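Local coordinates for glycosyl hydrolases family 2, sugar binding domain protein (Bacteroides uniformis str. 3978 T3 ii, PDB 6D1P) that probably hydrolyses O-glycosyl bonds as a gut bacterial beta-glucuronidase, cutting glucuronic acid from its conjugates, at residues A[51-54]-A[55-59]; A[492-495]-A[496-500]. One frame throughout, in Å; residues are numbered along the deposited sequence.

Contact 1 (A[51-54]-A[55-59]); sequences PITG and AGKPE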
loop_
_atom_site.group_PDB
_atom_site.type_symbol
_atom_site.label_atom_id
_atom_site.label_comp_id
_atom_site.label_asym_id
_atom_site.label_seq_id
_atom_site.Cartn_x
_atom_site.Cartn_y
_atom_site.Cartn_z
ATOM N N PRO A 51 -4.843 23.743 -8.201
ATOM C CA PRO A 51 -3.619 24.454 -7.816
ATOM C C PRO A 51 -3.389 24.465 -6.310
ATOM O O PRO A 51 -4.294 24.232 -5.509
ATOM C CB PRO A 51 -3.883 25.873 -8.328
ATOM C CG PRO A 51 -5.364 26.026 -8.175
ATOM C CD PRO A 51 -5.977 24.668 -8.383
ATOM N N ILE A 52 -2.144 24.744 -5.940
ATOM C CA ILE A 52 -1.743 24.835 -4.538
ATOM C C ILE A 52 -1.993 26.263 -4.064
ATOM O O ILE A 52 -1.422 27.209 -4.616
ATOM C CB ILE A 52 -0.265 24.453 -4.365
ATOM C CG1 ILE A 52 0.042 23.139 -5.092
ATOM C CG2 ILE A 52 0.093 24.376 -2.892
ATOM C CD1 ILE A 52 -0.563 21.908 -4.459
ATOM N N THR A 53 -2.841 26.430 -3.047
ATOM C CA THR A 53 -3.161 27.784 -2.603
ATOM C C THR A 53 -2.148 28.311 -1.605
ATOM O O THR A 53 -1.983 29.529 -1.492
ATOM C CB THR A 53 -4.568 27.868 -1.991
ATOM O OG1 THR A 53 -4.586 27.298 -0.673
ATOM C CG2 THR A 53 -5.581 27.166 -2.870
ATOM N N GLY A 54 -1.467 27.431 -0.883
ATOM C CA GLY A 54 -0.443 27.868 0.045
ATOM C C GLY A 54 0.234 26.678 0.694
ATOM O O GLY A 54 -0.328 25.581 0.779
ATOM N N ALA A 55 1.457 26.924 1.159
ATOM C CA ALA A 55 2.209 25.887 1.841
ATOM C C ALA A 55 1.407 25.354 3.015
ATOM O O ALA A 55 0.812 26.123 3.772
ATOM C CB ALA A 55 3.549 26.434 2.319
ATOM N N GLY A 56 1.351 24.030 3.133
ATOM C CA GLY A 56 0.645 23.392 4.219
ATOM C C GLY A 56 -0.866 23.418 4.141
ATOM O O GLY A 56 -1.512 22.949 5.086
ATOM N N LYS A 57 -1.457 23.945 3.059
ATOM C CA LYS A 57 -2.915 23.946 2.910
ATOM C C LYS A 57 -3.416 22.526 2.643
ATOM O O LYS A 57 -2.647 21.668 2.206
ATOM C CB LYS A 57 -3.338 24.879 1.772
ATOM C CG LYS A 57 -3.103 26.370 2.041
ATOM C CD LYS A 57 -3.887 26.840 3.252
ATOM C CE LYS A 57 -4.337 28.293 3.081
ATOM N NZ LYS A 57 -5.418 28.425 2.048
ATOM N N PRO A 58 -4.704 22.248 2.884
ATOM C CA PRO A 58 -5.163 20.849 2.782
ATOM C C PRO A 58 -4.874 20.192 1.441
ATOM O O PRO A 58 -4.684 18.971 1.394
ATOM C CB PRO A 58 -6.671 20.953 3.053
ATOM C CG PRO A 58 -6.797 22.179 3.911
ATOM C CD PRO A 58 -5.762 23.137 3.396
ATOM N N GLU A 59 -4.790 20.949 0.356
ATOM C CA GLU A 59 -4.513 20.312 -0.925
ATOM C C GLU A 59 -3.026 19.988 -1.127
ATOM O O GLU A 59 -2.662 19.472 -2.192
ATOM C CB GLU A 59 -5.063 21.185 -2.068
ATOM C CG GLU A 59 -4.403 22.548 -2.262
ATOM C CD GLU A 59 -4.839 23.621 -1.250
ATOM O OE1 GLU A 59 -5.722 23.365 -0.395
ATOM O OE2 GLU A 59 -4.277 24.737 -1.323
#
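The carboxylate of Glu-59 is the flat group here, and Thr-53 meets it at two edge positions of a single oxygen. Thr-53 N gives its hydrogen to Glu-59 OE2 at 2.8 Å on the anti lone pair, the side away from OE1, while Thr-53 OG1 donates to the syn lone pair of the same OE2 at 2.7 Å. The methyl stands off one face: Thr-53 CG2 is 3.2 Å from Glu-59 OE2. One residue can supply both donors because OG1 sits between its own backbone N and carbonyl carbon (chi1 75°). Glu-59 is bent to suit, turning at chi2 (-77°) so that OE2 reaches Thr-53, and the two bonds should fix how the carboxylate is rotated.

Thr-53 OG1 is also an acceptor. Lys-57 curls along a bent chain until its NZ lies 3.1 Å from Thr-53 OG1, so the hydroxyl accepts from the ammonium and donates to the carboxylate, a short hydrogen-bonded chain. Next to this along the backbone, a type II beta turn from Gly-54 to Lys-57 closes with Lys-57 N to Gly-54 O at 3.0 Å; Gly-56 takes the positive-phi position in it.

The whole turn-bearing stretch is a surface loop between helix 45-49 and strand 65-67, an outermost strand of its sheet in the sugar-binding domain. Its Pro-58 side is covered by the second subunit, where Arg-586 of that chain bonds to Gly-56 O and Pro-58 packs on Trp-431 of that chain, in its barrel strand 420-432.

Contact 2 (A[492-495]-A[496-500]); sequences RNYR and EMETA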
loop_
_atom_site.group_PDB
_atom_site.type_symbol
_atom_site.label_atom_id
_atom_site.label_comp_id
_atom_site.label_asym_id
_atom_site.label_seq_id
_atom_site.Cartn_x
_atom_site.Cartn_y
_atom_site.Cartn_z
ATOM N N ARG A 492 17.030 -38.239 -17.093
ATOM C CA ARG A 492 17.431 -39.279 -18.031
ATOM C C ARG A 492 16.254 -39.827 -18.844
ATOM O O ARG A 492 16.477 -40.459 -19.885
ATOM C CB ARG A 492 18.146 -40.396 -17.266
ATOM C CG ARG A 492 19.582 -40.031 -16.896
ATOM C CD ARG A 492 20.172 -40.979 -15.874
ATOM N NE ARG A 492 21.601 -40.721 -15.645
ATOM C CZ ARG A 492 22.081 -39.966 -14.653
ATOM N NH1 ARG A 492 21.260 -39.371 -13.791
ATOM N NH2 ARG A 492 23.384 -39.799 -14.512
ATOM N N ASN A 493 15.014 -39.563 -18.431
ATOM C CA ASN A 493 13.849 -39.970 -19.211
ATOM C C ASN A 493 13.494 -38.991 -20.322
ATOM O O ASN A 493 12.435 -39.151 -20.945
ATOM C CB ASN A 493 12.649 -40.157 -18.281
ATOM C CG ASN A 493 12.894 -41.232 -17.246
ATOM O OD1 ASN A 493 12.607 -41.060 -16.062
ATOM N ND2 ASN A 493 13.440 -42.373 -17.699
ATOM N N TYR A 494 14.359 -38.007 -20.599
ATOM C CA TYR A 494 13.993 -36.901 -21.484
ATOM C C TYR A 494 13.681 -37.383 -22.899
ATOM O O TYR A 494 12.631 -37.056 -23.462
ATOM C CB TYR A 494 15.118 -35.852 -21.512
ATOM C CG TYR A 494 15.001 -34.870 -22.677
ATOM C CD1 TYR A 494 13.818 -34.181 -22.919
ATOM C CD2 TYR A 494 16.072 -34.635 -23.527
ATOM C CE1 TYR A 494 13.704 -33.302 -23.979
ATOM C CE2 TYR A 494 15.968 -33.749 -24.597
ATOM C CZ TYR A 494 14.786 -33.091 -24.820
ATOM O OH TYR A 494 14.671 -32.211 -25.883
ATOM N N ARG A 495 14.609 -38.113 -23.517
ATOM C CA ARG A 495 14.396 -38.522 -24.899
ATOM C C ARG A 495 13.094 -39.303 -25.050
ATOM O O ARG A 495 12.331 -39.062 -25.987
ATOM C CB ARG A 495 15.583 -39.353 -25.401
ATOM C CG ARG A 495 15.441 -39.784 -26.858
ATOM C CD ARG A 495 16.350 -40.967 -27.195
ATOM N NE ARG A 495 17.758 -40.603 -27.340
ATOM C CZ ARG A 495 18.769 -41.394 -26.976
ATOM N NH1 ARG A 495 18.517 -42.582 -26.429
ATOM N NH2 ARG A 495 20.032 -40.996 -27.149
ATOM N N GLU A 496 12.822 -40.233 -24.132
ATOM C CA GLU A 496 11.602 -41.028 -24.221
ATOM C C GLU A 496 10.363 -40.126 -24.205
ATOM O O GLU A 496 9.508 -40.218 -25.094
ATOM C CB GLU A 496 11.577 -42.056 -23.079
ATOM C CG GLU A 496 10.292 -42.914 -22.996
ATOM C CD GLU A 496 10.209 -43.788 -21.735
ATOM O OE1 GLU A 496 11.265 -44.119 -21.136
ATOM O OE2 GLU A 496 9.074 -44.141 -21.335
ATOM N N MET A 497 10.286 -39.202 -23.228
ATOM C CA MET A 497 9.164 -38.263 -23.156
ATOM C C MET A 497 9.125 -37.343 -24.373
ATOM O O MET A 497 8.042 -37.005 -24.874
ATOM C CB MET A 497 9.251 -37.441 -21.874
ATOM C CG MET A 497 9.302 -38.287 -20.624
ATOM S SD MET A 497 10.037 -37.432 -19.207
ATOM C CE MET A 497 8.670 -36.428 -18.586
ATOM N N GLU A 498 10.292 -36.933 -24.872
ATOM C CA GLU A 498 10.295 -36.089 -26.062
ATOM C C GLU A 498 9.787 -36.851 -27.279
ATOM O O GLU A 498 9.034 -36.299 -28.100
ATOM C CB GLU A 498 11.699 -35.550 -26.329
ATOM C CG GLU A 498 11.734 -34.319 -27.216
ATOM C CD GLU A 498 11.454 -33.041 -26.422
ATOM O OE1 GLU A 498 10.464 -33.032 -25.666
ATOM O OE2 GLU A 498 12.237 -32.065 -26.533
ATOM N N THR A 499 10.197 -38.114 -27.419
ATOM C CA THR A 499 9.733 -38.916 -28.548
ATOM C C THR A 499 8.232 -39.151 -28.470
ATOM O O THR A 499 7.522 -39.011 -29.476
ATOM C CB THR A 499 10.485 -40.247 -28.601
ATOM O OG1 THR A 499 11.898 -40.009 -28.624
ATOM C CG2 THR A 499 10.121 -40.991 -29.854
ATOM N N ALA A 500 7.728 -39.478 -27.275
ATOM C CA ALA A 500 6.282 -39.601 -27.088
ATOM C C ALA A 500 5.562 -38.334 -27.523
ATOM O O ALA A 500 4.517 -38.394 -28.185
ATOM C CB ALA A 500 5.963 -39.917 -25.627
HETATM O O HOH W 1 14.897 -41.933 -22.019
HETATM O O HOH W 2 13.517 -42.904 -20.636
#
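Arg-495 O is gripped twice by Thr-499: by the backbone N at 2.7 Å, and by Thr-499 OG1 at 2.8 Å, from above the carbonyl plane. The hydroxyl can fold back because chi1 (-55°) sets OG1 beside its own backbone N.

The buried side of the helix carries a shorter bond. Tyr-494 OH donates to Glu-498 OE2 at 2.5 Å; the oxygen lies at the ring edge, near the ring plane, whereas the hydroxyl approaches it from above the carboxylate plane. Ring and carboxylate are turned 69° apart, and Glu-498 OE2 is 3.2 Å from Tyr-494 CE1. A bend at chi2 (82°) carries the Glu-498 carboxylate across to the tyrosine. His-510 ND1 also bonds to OE2, and Tyr-494 OH has a weak second bond to Gln-564. With an alanine at Glu-498, His-510 ND1 and the tyrosine hydroxyl would probably lose their shared acceptor, leaving the hydroxyl to its weak bond with Gln-564.

At the start of the helix, Met-497 N donates to Asn-493 O at 3.1 Å, and Met-497 SD rests 3.9 Å from Asn-493 CB. The Asn-493 amide does no capping: OD1 bonds to Arg-490 N, while ND2 reaches a water that donates to Glu-496 OE1 at 2.6 Å.

These are the first two turns of helix 494-503, with Asn-493 at the N-cap position and i to i+4 bonds following. They lie in the family's TIM-barrel domain, where Glu-498 ties the helix to His-510 on barrel strand 510-511 and Tyr-494 packs against helix 550-564.

How the contacts relate
The two contacts share no element: their centres lie about 69 Å apart, on opposite sides of the chain's centre. Contact 1 belongs to the sugar-binding region and is a surface loop, where a bend is held by side-chain bonds and one turn-closing backbone bond and meets the second subunit. Contact 2 is partly buried in the TIM-barrel region and forms the start of a helix, so regular backbone bonds do the shaping and side chains add to them. Each has a glutamate accepting from a hydroxyl. In 51-59 a lysine donates to that hydroxyl; in 492-500 the partners are a tyrosine and a histidine of the barrel, and no other subunit touches it.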